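Local coordinates for protein putative acetamidase/formamidase (Yersinia enterocolitica subsp. palearctica serotype O:3, PDB 5UBU) that probably hydrolyses carbon-nitrogen bonds of linear amides such as acetamide or formamide, and carries two sodium ions side by side in its metal site, at residues N193-D198 against D220-Q225; D227-G232 against N313-K318; V24-T29 against P52-I57; G214-G219 against T241-D246; R257-E262 against L325-L330. All coordinates share one frame; numbering follows the deposited sequence.

Contact 1: N193-D198 against D220-Q225; sequences NMDVPD and DAHACQ. With NA (sodium ion), chain H; NA (sodium ion), chain G.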
# COMPACT_ATOMS: atom_id res chain seq x y z
N ASN B 193 18.61 7.52 4.51
CA ASN B 193 17.91 7.68 5.79
C ASN B 193 17.09 6.42 6.10
O ASN B 193 15.86 6.42 6.06
CB ASN B 193 17.01 8.92 5.72
CG ASN B 193 16.44 9.32 7.07
OD1 ASN B 193 17.00 9.00 8.11
ND2 ASN B 193 15.33 10.04 7.05
N MSE B 194 17.80 5.35 6.44
CA MSE B 194 17.19 4.06 6.73
C MSE B 194 16.60 3.96 8.12
O MSE B 194 15.61 3.27 8.32
CB MSE B 194 18.25 2.97 6.60
CG MSE B 194 18.79 2.88 5.17
SE MSE B 194 20.29 1.62 5.09
CE MSE B 194 21.65 2.63 6.09
N ASP B 195 17.22 4.64 9.08
CA ASP B 195 16.77 4.61 10.47
C ASP B 195 16.55 3.17 10.96
O ASP B 195 15.47 2.82 11.43
CB ASP B 195 15.50 5.45 10.64
CG ASP B 195 15.71 6.94 10.36
OD1 ASP B 195 16.85 7.45 10.46
OD2 ASP B 195 14.70 7.62 10.05
N VAL B 196 17.58 2.34 10.80
CA VAL B 196 17.55 0.95 11.25
C VAL B 196 18.40 0.92 12.53
O VAL B 196 19.61 1.12 12.46
CB VAL B 196 18.13 -0.00 10.18
CG1 VAL B 196 18.28 -1.42 10.74
CG2 VAL B 196 17.25 -0.01 8.95
N PRO B 197 17.76 0.67 13.70
CA PRO B 197 18.45 0.65 15.00
C PRO B 197 19.70 -0.21 15.10
O PRO B 197 20.57 0.08 15.93
CB PRO B 197 17.39 0.08 15.95
CG PRO B 197 16.10 0.42 15.32
CD PRO B 197 16.32 0.39 13.84
N ASP B 198 19.79 -1.24 14.27
CA ASP B 198 20.93 -2.17 14.28
C ASP B 198 22.24 -1.61 13.72
O ASP B 198 23.31 -2.18 13.97
CB ASP B 198 20.54 -3.43 13.51
CG ASP B 198 19.32 -4.10 14.08
OD1 ASP B 198 19.43 -4.80 15.10
OD2 ASP B 198 18.26 -3.97 13.47
N ASP B 220 22.96 12.00 11.06
CA ASP B 220 21.74 11.68 11.80
C ASP B 220 21.94 10.57 12.85
O ASP B 220 21.38 9.48 12.75
CB ASP B 220 20.63 11.31 10.79
CG ASP B 220 19.26 11.07 11.44
OD1 ASP B 220 18.93 11.66 12.50
OD2 ASP B 220 18.51 10.29 10.84
N ALA B 221 22.75 10.87 13.85
CA ALA B 221 22.99 9.93 14.93
C ALA B 221 21.78 9.90 15.86
O ALA B 221 21.15 10.94 16.11
CB ALA B 221 24.24 10.33 15.70
N HIS B 222 21.42 8.70 16.34
CA HIS B 222 20.31 8.54 17.28
C HIS B 222 20.82 7.92 18.56
O HIS B 222 21.59 6.97 18.52
CB HIS B 222 19.21 7.61 16.75
CG HIS B 222 18.51 8.10 15.54
ND1 HIS B 222 18.03 7.25 14.57
CD2 HIS B 222 18.24 9.35 15.10
CE1 HIS B 222 17.45 7.95 13.62
NE2 HIS B 222 17.57 9.23 13.91
N ALA B 223 20.38 8.44 19.70
CA ALA B 223 20.78 7.90 21.01
C ALA B 223 20.02 6.61 21.30
O ALA B 223 20.44 5.80 22.12
CB ALA B 223 20.55 8.92 22.11
N CYS B 224 18.88 6.46 20.63
CA CYS B 224 18.01 5.29 20.75
C CYS B 224 16.92 5.43 19.71
O CYS B 224 16.75 6.52 19.16
CB CYS B 224 17.40 5.22 22.16
SG CYS B 224 16.59 6.76 22.68
N GLN B 225 16.19 4.35 19.42
CA GLN B 225 15.08 4.40 18.45
C GLN B 225 14.20 3.17 18.51
O GLN B 225 14.71 2.04 18.60
CB GLN B 225 15.57 4.57 17.01
CG GLN B 225 14.45 4.65 15.97
CD GLN B 225 14.95 4.57 14.55
OE1 GLN B 225 15.85 5.29 14.14
NE2 GLN B 225 14.34 3.69 13.78
NA NA H . 16.48 9.66 10.19
NA NA G . 16.77 11.20 12.96
O HOH W 1 13.67 10.41 10.17
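The irregular loop N193-D198 runs past the end of strand 214-222, the CA atoms of N193 and D220 lying 8.2 Å apart and those of P197 and Q225 closing to 6.1 Å, so side chains and metal span the gap. One sodium ion is gripped from both segments: N193 OD1 and D220 OD2 each stand 2.2 Å from it, and D195 adds both carboxylate oxygens, OD1 nearer than OD2. D220 swings CG away from its own N (chi1 -175°), carrying the carboxylate toward the loop, where it spans the two ions, OD1 binding the second sodium at 2.3 Å. H222 NE2 completes this segment's grip on that ion, which E236 also binds. D195 OD1 comes to the edge of the H222 ring, 3.3 Å from its CE1, with carboxylate and ring planes 52° apart. Farther along, the extended Q225 side chain sends NE2 to the backbone O of D195 at 2.7 Å, the donor standing above the carbonyl plane, while its OE1 accepts from H169. N193 ND2 is held by the backbone O of L185, which helps fix the amide's rotation. The result is a carboxylate-bridged two-sodium site, which may mark the active centre.

Contact 2: D227-G232 against N313-K318; sequences DGEICG and NMVDPK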
# COMPACT_ATOMS: atom_id res chain seq x y z
N ASP B 227 11.18 0.60 16.83
CA ASP B 227 10.93 0.00 15.53
C ASP B 227 9.85 0.84 14.85
O ASP B 227 8.74 0.96 15.36
CB ASP B 227 10.48 -1.46 15.67
CG ASP B 227 11.55 -2.36 16.28
OD1 ASP B 227 12.71 -1.92 16.44
OD2 ASP B 227 11.22 -3.52 16.60
N GLY B 228 10.21 1.44 13.72
CA GLY B 228 9.31 2.29 12.97
C GLY B 228 9.53 3.79 13.17
O GLY B 228 9.10 4.57 12.33
N GLU B 229 10.17 4.18 14.28
CA GLU B 229 10.45 5.60 14.61
C GLU B 229 9.11 6.34 14.45
O GLU B 229 9.05 7.45 13.89
CB GLU B 229 11.51 6.13 13.64
CG GLU B 229 12.16 7.46 14.00
CD GLU B 229 13.11 7.94 12.91
OE1 GLU B 229 12.86 7.63 11.73
OE2 GLU B 229 14.10 8.66 13.23
N ILE B 230 8.06 5.71 14.97
CA ILE B 230 6.70 6.21 14.76
C ILE B 230 6.32 7.67 14.89
O ILE B 230 5.48 8.10 14.10
CB ILE B 230 5.59 5.43 15.48
CG1 ILE B 230 6.01 5.18 16.90
CG2 ILE B 230 5.25 4.21 14.69
CD1 ILE B 230 4.86 4.72 17.76
N CYS B 231 6.90 8.47 15.80
CA CYS B 231 6.49 9.89 15.88
C CYS B 231 7.16 10.78 14.83
O CYS B 231 6.81 11.95 14.71
CB CYS B 231 6.71 10.48 17.27
SG CYS B 231 8.40 10.95 17.65
N GLY B 232 8.12 10.21 14.09
CA GLY B 232 8.84 10.94 13.05
C GLY B 232 10.31 11.10 13.38
O GLY B 232 11.15 11.15 12.47
N ASN B 313 12.22 2.35 9.71
CA ASN B 313 11.41 3.56 9.79
C ASN B 313 10.13 3.34 9.04
O ASN B 313 10.07 2.51 8.14
CB ASN B 313 12.18 4.76 9.20
CG ASN B 313 12.04 4.89 7.69
OD1 ASN B 313 10.99 5.28 7.18
ND2 ASN B 313 13.14 4.66 6.97
N MSE B 314 9.09 4.06 9.42
CA MSE B 314 7.83 3.96 8.70
C MSE B 314 7.30 5.37 8.63
O MSE B 314 6.10 5.60 8.63
CB MSE B 314 7.00 2.80 9.26
CG MSE B 314 5.94 3.03 10.32
SE MSE B 314 4.29 2.17 9.68
CE MSE B 314 3.18 3.79 9.70
N VAL B 315 8.22 6.33 8.52
CA VAL B 315 7.90 7.75 8.48
C VAL B 315 8.54 8.53 7.31
O VAL B 315 7.97 9.50 6.82
CB VAL B 315 8.30 8.43 9.81
CG1 VAL B 315 7.60 7.76 10.98
CG2 VAL B 315 9.81 8.41 10.05
N ASP B 316 9.71 8.09 6.87
CA ASP B 316 10.44 8.77 5.80
C ASP B 316 9.78 8.55 4.43
O ASP B 316 8.93 7.67 4.30
CB ASP B 316 11.89 8.28 5.85
CG ASP B 316 12.57 8.57 7.20
OD1 ASP B 316 12.39 9.69 7.75
OD2 ASP B 316 13.31 7.69 7.70
N PRO B 317 10.16 9.35 3.40
CA PRO B 317 9.59 9.21 2.04
C PRO B 317 9.47 7.75 1.56
O PRO B 317 8.59 7.44 0.76
CB PRO B 317 10.56 10.00 1.18
CG PRO B 317 11.00 11.10 2.09
CD PRO B 317 11.12 10.47 3.45
N LYS B 318 10.37 6.91 2.05
CA LYS B 318 10.35 5.48 1.79
C LYS B 318 10.59 4.79 3.12
O LYS B 318 11.46 5.21 3.91
CB LYS B 318 11.41 5.05 0.79
CG LYS B 318 11.12 5.49 -0.62
CD LYS B 318 12.13 4.94 -1.59
CE LYS B 318 11.74 5.32 -3.00
NZ LYS B 318 12.67 4.76 -4.02
O HOH W 1 13.67 10.41 10.17
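G228 and N313 are joined by a single beta bridge between two otherwise irregular loops, their CA atoms 4.0 Å apart; a type I turn, E229 to G232, follows on one side and an Asx turn headed by N313 on the other. Among the backbone bonds, M314 N donates to G228 O at 3.0 Å, and the same oxygen receives a CA-H contact from N313. Within the turn, G232 N reaches back to E229 O. N313 OD1 takes two backbone donors: V315 N, in the carbonyl plane on a lone pair, closes the Asx turn, and D316 N, from above that plane at 3.1 Å, makes the wider Asx motif. Its ND2 donates to M194 O, so both ends of the amide are held. Van der Waals packing falls to V315, whose methyls lie against oxygens of the turn: CG1 against E229 O, and CG2 near both E229 OE1 and G232 O. The E229 side chain, extended with CG anti to the backbone N (chi1 -167°), crosses V315 at about a right angle. The acidic groups gather beside the sodium site, where E229 OE1 and D316 OD2, like charges, approach to 4.1 Å. The sodium-bound water lies within bonding distance of both loops, 2.8 Å from D316 OD1 and 3.3 Å from E229 OE1, though it may not serve both at once.

Contact 3: V24-T29 against P52-I57; sequences VTHHLT and PGDRVI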
# COMPACT_ATOMS: atom_id res chain seq x y z
N VAL B 24 45.26 4.85 8.84
CA VAL B 24 45.46 6.27 9.07
C VAL B 24 44.11 6.72 9.63
O VAL B 24 43.06 6.38 9.09
CB VAL B 24 45.78 7.03 7.76
CG1 VAL B 24 45.87 8.53 8.01
CG2 VAL B 24 47.07 6.52 7.15
N THR B 25 44.13 7.46 10.75
CA THR B 25 42.91 7.96 11.37
C THR B 25 42.73 9.41 10.97
O THR B 25 43.60 10.26 11.19
CB THR B 25 42.98 7.84 12.91
OG1 THR B 25 43.13 6.46 13.27
CG2 THR B 25 41.72 8.41 13.58
N HIS B 26 41.58 9.70 10.35
CA HIS B 26 41.24 11.04 9.90
C HIS B 26 40.20 11.62 10.84
O HIS B 26 39.36 10.88 11.34
CB HIS B 26 40.69 10.98 8.48
CG HIS B 26 41.56 10.23 7.52
ND1 HIS B 26 42.60 10.81 6.84
CD2 HIS B 26 41.54 8.92 7.15
CE1 HIS B 26 43.18 9.90 6.08
NE2 HIS B 26 42.56 8.75 6.25
N HIS B 27 40.28 12.92 11.09
CA HIS B 27 39.35 13.59 11.99
C HIS B 27 38.47 14.49 11.13
O HIS B 27 38.89 15.56 10.74
CB HIS B 27 40.12 14.44 13.02
CG HIS B 27 41.19 13.69 13.77
ND1 HIS B 27 40.96 13.03 14.96
CD2 HIS B 27 42.50 13.47 13.47
CE1 HIS B 27 42.07 12.43 15.36
NE2 HIS B 27 43.02 12.69 14.47
N LEU B 28 37.26 14.02 10.81
CA LEU B 28 36.33 14.80 9.98
C LEU B 28 35.55 15.77 10.87
O LEU B 28 34.41 15.54 11.23
CB LEU B 28 35.40 13.89 9.16
CG LEU B 28 34.35 14.55 8.25
CD1 LEU B 28 34.94 15.66 7.39
CD2 LEU B 28 33.68 13.51 7.38
N THR B 29 36.21 16.87 11.22
CA THR B 29 35.63 17.91 12.05
C THR B 29 34.70 18.79 11.21
O THR B 29 34.63 18.64 9.99
CB THR B 29 36.73 18.82 12.64
OG1 THR B 29 37.44 19.47 11.58
CG2 THR B 29 37.71 18.04 13.48
N PRO B 52 41.39 2.24 1.74
CA PRO B 52 40.56 1.21 2.35
C PRO B 52 41.26 0.68 3.60
O PRO B 52 42.45 0.38 3.56
CB PRO B 52 40.47 0.13 1.27
CG PRO B 52 40.70 0.84 -0.01
CD PRO B 52 41.67 1.94 0.32
N GLY B 53 40.52 0.60 4.70
CA GLY B 53 41.08 0.13 5.97
C GLY B 53 41.28 1.26 6.97
O GLY B 53 41.43 1.01 8.14
N ASP B 54 41.31 2.50 6.48
CA ASP B 54 41.47 3.68 7.34
C ASP B 54 40.27 3.91 8.26
O ASP B 54 39.17 3.43 8.00
CB ASP B 54 41.67 4.97 6.52
CG ASP B 54 43.04 5.09 5.90
OD1 ASP B 54 43.93 4.24 6.16
OD2 ASP B 54 43.25 6.08 5.16
N ARG B 55 40.52 4.65 9.33
CA ARG B 55 39.51 5.01 10.31
C ARG B 55 39.16 6.48 10.15
O ARG B 55 40.01 7.28 9.74
CB ARG B 55 40.01 4.71 11.73
CG ARG B 55 40.04 3.23 12.04
CD ARG B 55 40.80 2.85 13.30
NE ARG B 55 40.08 3.34 14.47
CZ ARG B 55 40.48 4.33 15.27
NH1 ARG B 55 39.73 4.67 16.31
NH2 ARG B 55 41.65 4.94 15.09
N VAL B 56 37.91 6.83 10.43
CA VAL B 56 37.45 8.22 10.35
C VAL B 56 36.65 8.54 11.61
O VAL B 56 35.75 7.80 11.98
CB VAL B 56 36.57 8.48 9.11
CG1 VAL B 56 36.17 9.95 9.04
CG2 VAL B 56 37.31 8.09 7.85
N ILE B 57 37.01 9.64 12.27
CA ILE B 57 36.33 10.10 13.47
C ILE B 57 35.47 11.27 12.99
O ILE B 57 35.98 12.36 12.73
CB ILE B 57 37.33 10.57 14.55
CG1 ILE B 57 38.30 9.43 14.90
CG2 ILE B 57 36.57 11.07 15.78
CD1 ILE B 57 39.37 9.81 15.91
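Strands 25-28 and 55-59 pair in parallel at the edge of the nine-strand mixed sheet, 25-28 being an outermost strand of the sheet within this chain; their short axes diverge by 26°. Backbone bonds zigzag between them: R55 N to V24 O, H26 N to R55 O, I57 N to H26 O at 2.8 Å, and L28 N to I57 O. Before the paired part, D54 clasps the start of the outer strand with both carboxylate oxygens, each met from above the carboxylate plane. OD1 receives V24 N at 3.1 Å and also pairs with R21; OD2 receives H26 NE2 at 3.0 Å and E51 N. D54 OD2 lies almost in the plane of the H26 ring, nearly in line with its NE2-H, and the carboxylate is turned 49° from that plane. On the face carrying T25, R55, H27 and I57, the R55 chain bends at chi3 (68°), bringing NH2 to 2.8 Å from T25 OG1, which lies at the guanidinium edge, while NE pairs with E107. I57 CD1 touches T25 CG2 at 3.6 Å. On the other face, H26 and V56 pack over strand 48-50. Separately, L28 CB rests against V56 CG1 at 4.0 Å.

Contact 4: G214-G219 against T241-D246; sequences GRLFIG and TTIKVD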
# COMPACT_ATOMS: atom_id res chain seq x y z
N GLY B 214 33.27 5.89 -4.50
CA GLY B 214 32.26 5.52 -3.51
C GLY B 214 31.38 6.68 -3.08
O GLY B 214 30.15 6.63 -3.26
N ARG B 215 32.00 7.72 -2.52
CA ARG B 215 31.28 8.90 -2.03
C ARG B 215 30.40 8.54 -0.83
O ARG B 215 29.18 8.52 -0.93
CB ARG B 215 30.48 9.59 -3.14
CG ARG B 215 31.36 10.35 -4.10
CD ARG B 215 30.58 10.90 -5.28
NE ARG B 215 31.36 11.98 -5.89
CZ ARG B 215 31.22 13.28 -5.59
NH1 ARG B 215 30.29 13.72 -4.74
NH2 ARG B 215 32.00 14.17 -6.19
N LEU B 216 31.05 8.25 0.28
CA LEU B 216 30.37 7.87 1.52
C LEU B 216 29.86 9.08 2.28
O LEU B 216 30.60 10.05 2.49
CB LEU B 216 31.32 7.07 2.42
CG LEU B 216 30.80 6.62 3.80
CD1 LEU B 216 29.61 5.69 3.67
CD2 LEU B 216 31.94 5.94 4.56
N PHE B 217 28.60 9.02 2.69
CA PHE B 217 27.96 10.07 3.47
C PHE B 217 27.47 9.47 4.78
O PHE B 217 27.01 8.32 4.82
CB PHE B 217 26.76 10.66 2.73
CG PHE B 217 27.11 11.41 1.49
CD1 PHE B 217 27.24 10.75 0.28
CD2 PHE B 217 27.26 12.79 1.52
CE1 PHE B 217 27.53 11.45 -0.88
CE2 PHE B 217 27.55 13.51 0.37
CZ PHE B 217 27.68 12.84 -0.84
N ILE B 218 27.55 10.24 5.86
CA ILE B 218 27.11 9.77 7.18
C ILE B 218 26.46 10.91 7.95
O ILE B 218 26.73 12.08 7.69
CB ILE B 218 28.29 9.12 7.95
CG1 ILE B 218 27.81 8.44 9.23
CG2 ILE B 218 29.38 10.16 8.26
CD1 ILE B 218 28.91 7.68 9.95
N GLY B 219 25.57 10.57 8.88
CA GLY B 219 24.90 11.59 9.70
C GLY B 219 23.70 11.07 10.44
O GLY B 219 23.46 9.88 10.47
N THR B 241 31.25 9.93 16.00
CA THR B 241 31.12 8.58 15.45
C THR B 241 32.43 8.17 14.81
O THR B 241 32.91 8.85 13.90
CB THR B 241 30.00 8.53 14.39
OG1 THR B 241 28.75 8.86 15.01
CG2 THR B 241 29.90 7.15 13.77
N THR B 242 32.99 7.06 15.29
CA THR B 242 34.24 6.53 14.76
C THR B 242 33.93 5.31 13.92
O THR B 242 33.31 4.36 14.40
CB THR B 242 35.23 6.17 15.88
OG1 THR B 242 35.56 7.35 16.62
CG2 THR B 242 36.53 5.60 15.31
N ILE B 243 34.37 5.33 12.66
CA ILE B 243 34.14 4.23 11.72
C ILE B 243 35.42 3.74 11.07
O ILE B 243 36.43 4.45 11.05
CB ILE B 243 33.17 4.66 10.59
CG1 ILE B 243 33.74 5.84 9.78
CG2 ILE B 243 31.82 5.05 11.16
CD1 ILE B 243 32.86 6.29 8.64
N LYS B 244 35.37 2.51 10.56
CA LYS B 244 36.49 1.90 9.84
C LYS B 244 35.86 1.58 8.49
O LYS B 244 34.87 0.85 8.42
CB LYS B 244 37.01 0.63 10.53
CG LYS B 244 38.50 0.32 10.34
CD LYS B 244 38.86 -1.16 10.27
CE LYS B 244 40.36 -1.41 10.49
NZ LYS B 244 40.80 -2.72 9.94
N VAL B 245 36.40 2.15 7.42
CA VAL B 245 35.86 1.96 6.08
C VAL B 245 36.81 1.11 5.26
O VAL B 245 38.01 1.42 5.19
CB VAL B 245 35.67 3.33 5.40
CG1 VAL B 245 35.07 3.17 4.00
CG2 VAL B 245 34.80 4.23 6.27
N ASP B 246 36.30 0.05 4.63
CA ASP B 246 37.14 -0.81 3.81
C ASP B 246 36.42 -1.01 2.47
O ASP B 246 35.29 -0.51 2.29
CB ASP B 246 37.46 -2.12 4.55
CG ASP B 246 38.79 -2.78 4.06
OD1 ASP B 246 39.17 -2.63 2.88
OD2 ASP B 246 39.45 -3.48 4.89
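L216 and I218 each carry their leading branch anti to the backbone N (chi1 178° for L216), which sends L216 CD2 and I218 CD1 out from strand 214-222 toward strand 239-248. From the facing strand, I243 takes a different rotamer: its CG1 sits between the backbone N and the carbonyl carbon (chi1 61°), so CD1 leads toward L216 while CG2 is left to meet I218. The closest touch is L216 CD2 with V245 CG2, 3.7 Å, methyl to methyl and tip to tip. L216 CD2 also faces I243 CD1 at 4.2 Å, so one leucine methyl lies against two neighbours of the other strand. I218 CD1 is likewise shared, 4.1 Å from I243 CG2 and 4.0 Å from T241 CG2, the threonine being crossed at a slant rather than met head-on. T241 turns its methyl to this interface while its OG1 bonds to S239. No hydrogen bond links the two segments, and every residue in contact is buried. I170 and L173 of strand 169-175, with I93 and V56, continue the apolar layer around these side chains. The strand axes lie 9.9 Å apart at closest and run at 153°, each strand belonging to a different mixed sheet. Aliphatic side chains meeting end to end between two sheets give a sandwich-like packing, as in the core of a beta sandwich.

Contact 5: R257-E262 against L325-L330; sequences RMENAE and LNKELL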
# COMPACT_ATOMS: atom_id res chain seq x y z
N ARG B 257 23.34 -4.16 2.78
CA ARG B 257 23.35 -5.32 3.65
C ARG B 257 24.16 -4.98 4.87
O ARG B 257 24.97 -4.06 4.83
CB ARG B 257 23.96 -6.52 2.95
CG ARG B 257 23.13 -7.04 1.80
CD ARG B 257 23.89 -8.09 1.01
NE ARG B 257 23.03 -8.64 -0.05
CZ ARG B 257 23.42 -9.54 -0.94
NH1 ARG B 257 24.66 -10.02 -0.95
NH2 ARG B 257 22.56 -9.97 -1.85
N MSE B 258 23.92 -5.68 5.97
CA MSE B 258 24.70 -5.43 7.17
C MSE B 258 24.98 -6.74 7.84
O MSE B 258 24.42 -7.78 7.50
CB MSE B 258 24.12 -4.31 8.06
CG MSE B 258 23.02 -4.73 9.02
SE MSE B 258 23.72 -5.35 10.76
CE MSE B 258 21.98 -5.92 11.50
N GLU B 259 25.88 -6.69 8.81
CA GLU B 259 26.32 -7.86 9.51
C GLU B 259 26.75 -7.46 10.91
O GLU B 259 27.29 -6.37 11.10
CB GLU B 259 27.52 -8.42 8.74
CG GLU B 259 28.19 -9.64 9.32
CD GLU B 259 29.42 -10.09 8.53
OE1 GLU B 259 29.92 -9.35 7.66
OE2 GLU B 259 29.89 -11.21 8.80
N ASN B 260 26.50 -8.31 11.88
CA ASN B 260 26.94 -8.08 13.26
C ASN B 260 27.31 -9.42 13.89
O ASN B 260 27.30 -10.44 13.22
CB ASN B 260 25.93 -7.26 14.09
CG ASN B 260 24.59 -7.92 14.21
OD1 ASN B 260 24.45 -9.13 14.04
ND2 ASN B 260 23.57 -7.12 14.54
N ALA B 261 27.62 -9.42 15.18
CA ALA B 261 28.03 -10.65 15.85
C ALA B 261 27.09 -11.83 15.65
O ALA B 261 27.56 -12.94 15.42
CB ALA B 261 28.25 -10.40 17.34
N GLU B 262 25.78 -11.58 15.67
CA GLU B 262 24.81 -12.67 15.57
C GLU B 262 24.05 -12.87 14.25
O GLU B 262 23.58 -13.97 14.00
CB GLU B 262 23.81 -12.58 16.74
CG GLU B 262 24.49 -12.70 18.11
CD GLU B 262 23.55 -12.98 19.28
OE1 GLU B 262 22.30 -13.04 19.13
OE2 GLU B 262 24.10 -13.16 20.39
N LEU B 325 18.77 -13.23 9.31
CA LEU B 325 18.96 -14.66 9.50
C LEU B 325 20.13 -14.80 10.48
O LEU B 325 21.16 -14.16 10.32
CB LEU B 325 19.26 -15.39 8.20
CG LEU B 325 19.40 -16.92 8.36
CD1 LEU B 325 18.09 -17.53 8.84
CD2 LEU B 325 19.85 -17.57 7.07
N ASN B 326 19.94 -15.63 11.50
CA ASN B 326 20.96 -15.85 12.52
C ASN B 326 22.14 -16.61 11.90
O ASN B 326 21.94 -17.59 11.19
CB ASN B 326 20.34 -16.60 13.70
CG ASN B 326 21.29 -16.75 14.88
OD1 ASN B 326 22.40 -17.30 14.76
ND2 ASN B 326 20.84 -16.31 16.03
N LYS B 327 23.35 -16.13 12.16
CA LYS B 327 24.58 -16.75 11.62
C LYS B 327 24.74 -18.24 11.91
O LYS B 327 25.43 -18.93 11.16
CB LYS B 327 25.83 -15.99 12.07
CG LYS B 327 25.97 -14.64 11.40
CD LYS B 327 27.25 -13.95 11.83
CE LYS B 327 27.50 -12.69 11.02
NZ LYS B 327 28.75 -12.02 11.47
N GLU B 328 24.11 -18.74 12.97
CA GLU B 328 24.18 -20.17 13.26
C GLU B 328 23.57 -21.00 12.13
O GLU B 328 24.04 -22.10 11.84
CB GLU B 328 23.49 -20.50 14.59
CG GLU B 328 24.28 -20.07 15.81
CD GLU B 328 23.61 -20.47 17.13
OE1 GLU B 328 24.36 -20.84 18.07
OE2 GLU B 328 22.36 -20.43 17.22
N LEU B 329 22.55 -20.45 11.46
CA LEU B 329 21.88 -21.14 10.36
C LEU B 329 22.64 -21.06 9.02
O LEU B 329 22.20 -21.64 8.03
CB LEU B 329 20.44 -20.64 10.22
CG LEU B 329 19.56 -20.84 11.46
CD1 LEU B 329 18.23 -20.14 11.34
CD2 LEU B 329 19.35 -22.32 11.76
N LEU B 330 23.79 -20.37 9.01
CA LEU B 330 24.63 -20.25 7.81
C LEU B 330 25.65 -21.40 7.75
O LEU B 330 26.26 -21.63 6.70
CB LEU B 330 25.37 -18.92 7.78
CG LEU B 330 24.55 -17.63 7.76
CD1 LEU B 330 25.44 -16.41 7.82
CD2 LEU B 330 23.68 -17.58 6.52
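The carboxylate of E259 is met by K327 NZ on the anti side of OE2, at 3.0 Å and only 16° out of its plane, a salt bridge that ties strand 257-260 to the 3-10 segment after strand 319-326 across the intervening strand 263-270 of the nine-strand sheet. The other oxygen, OE1, accepts from the hydroxyl of Y206, so both carboxylate oxygens have a partner and the group's rotation is restrained. The second flat group, the N326 amide, turns its OD1 toward its own chain: E328 N donates in the carbonyl plane, on a lone pair, at 2.9 Å, making an Asx turn that starts the 3-10 segment 327-330. The lysine is the main bridge. With CG beside the backbone N (chi1 -71°) and the rest of the chain fully extended, K327 passes the A261 carbonyl and crosses E259 at about a right angle. Its ammonium also donates to N260 O at 2.8 Å, so NZ is gripped by one charged and one neutral oxygen, an arrangement likely to favour its charged form. On the other segment, N260 OD1 accepts from T263 N and weakly from E262 N, which holds the bend after strand 257-260. Nearby, L329 O and L330 O bond to H162 and R161 of a second subunit. The backbones themselves meet where K327 N donates to E262 O, 2.8 Å, with an N-H...O angle of 173°.

Overall arrangement
From the N terminus, contact 3 closes first, pairing strand 25-28 with 55-59 at one edge of the nine-strand sheet. The chain later reaches 193-198 and strand 214-222, whose start serves contact 4 and whose end serves contact 1; these two cross in sequence. Contact 4 packs the second sheet on strand 239-248, next to 55-59, so contacts 3 and 4 adjoin through backbone bonds such as V56 N to I243 O. Contact 2 crosses both 4 and 5 and brings its acidic loops against the sodium site of contact 1. Contact 5 ties strand 257-260 to the C-terminal end, touching contact 1 where M258 packs on D198.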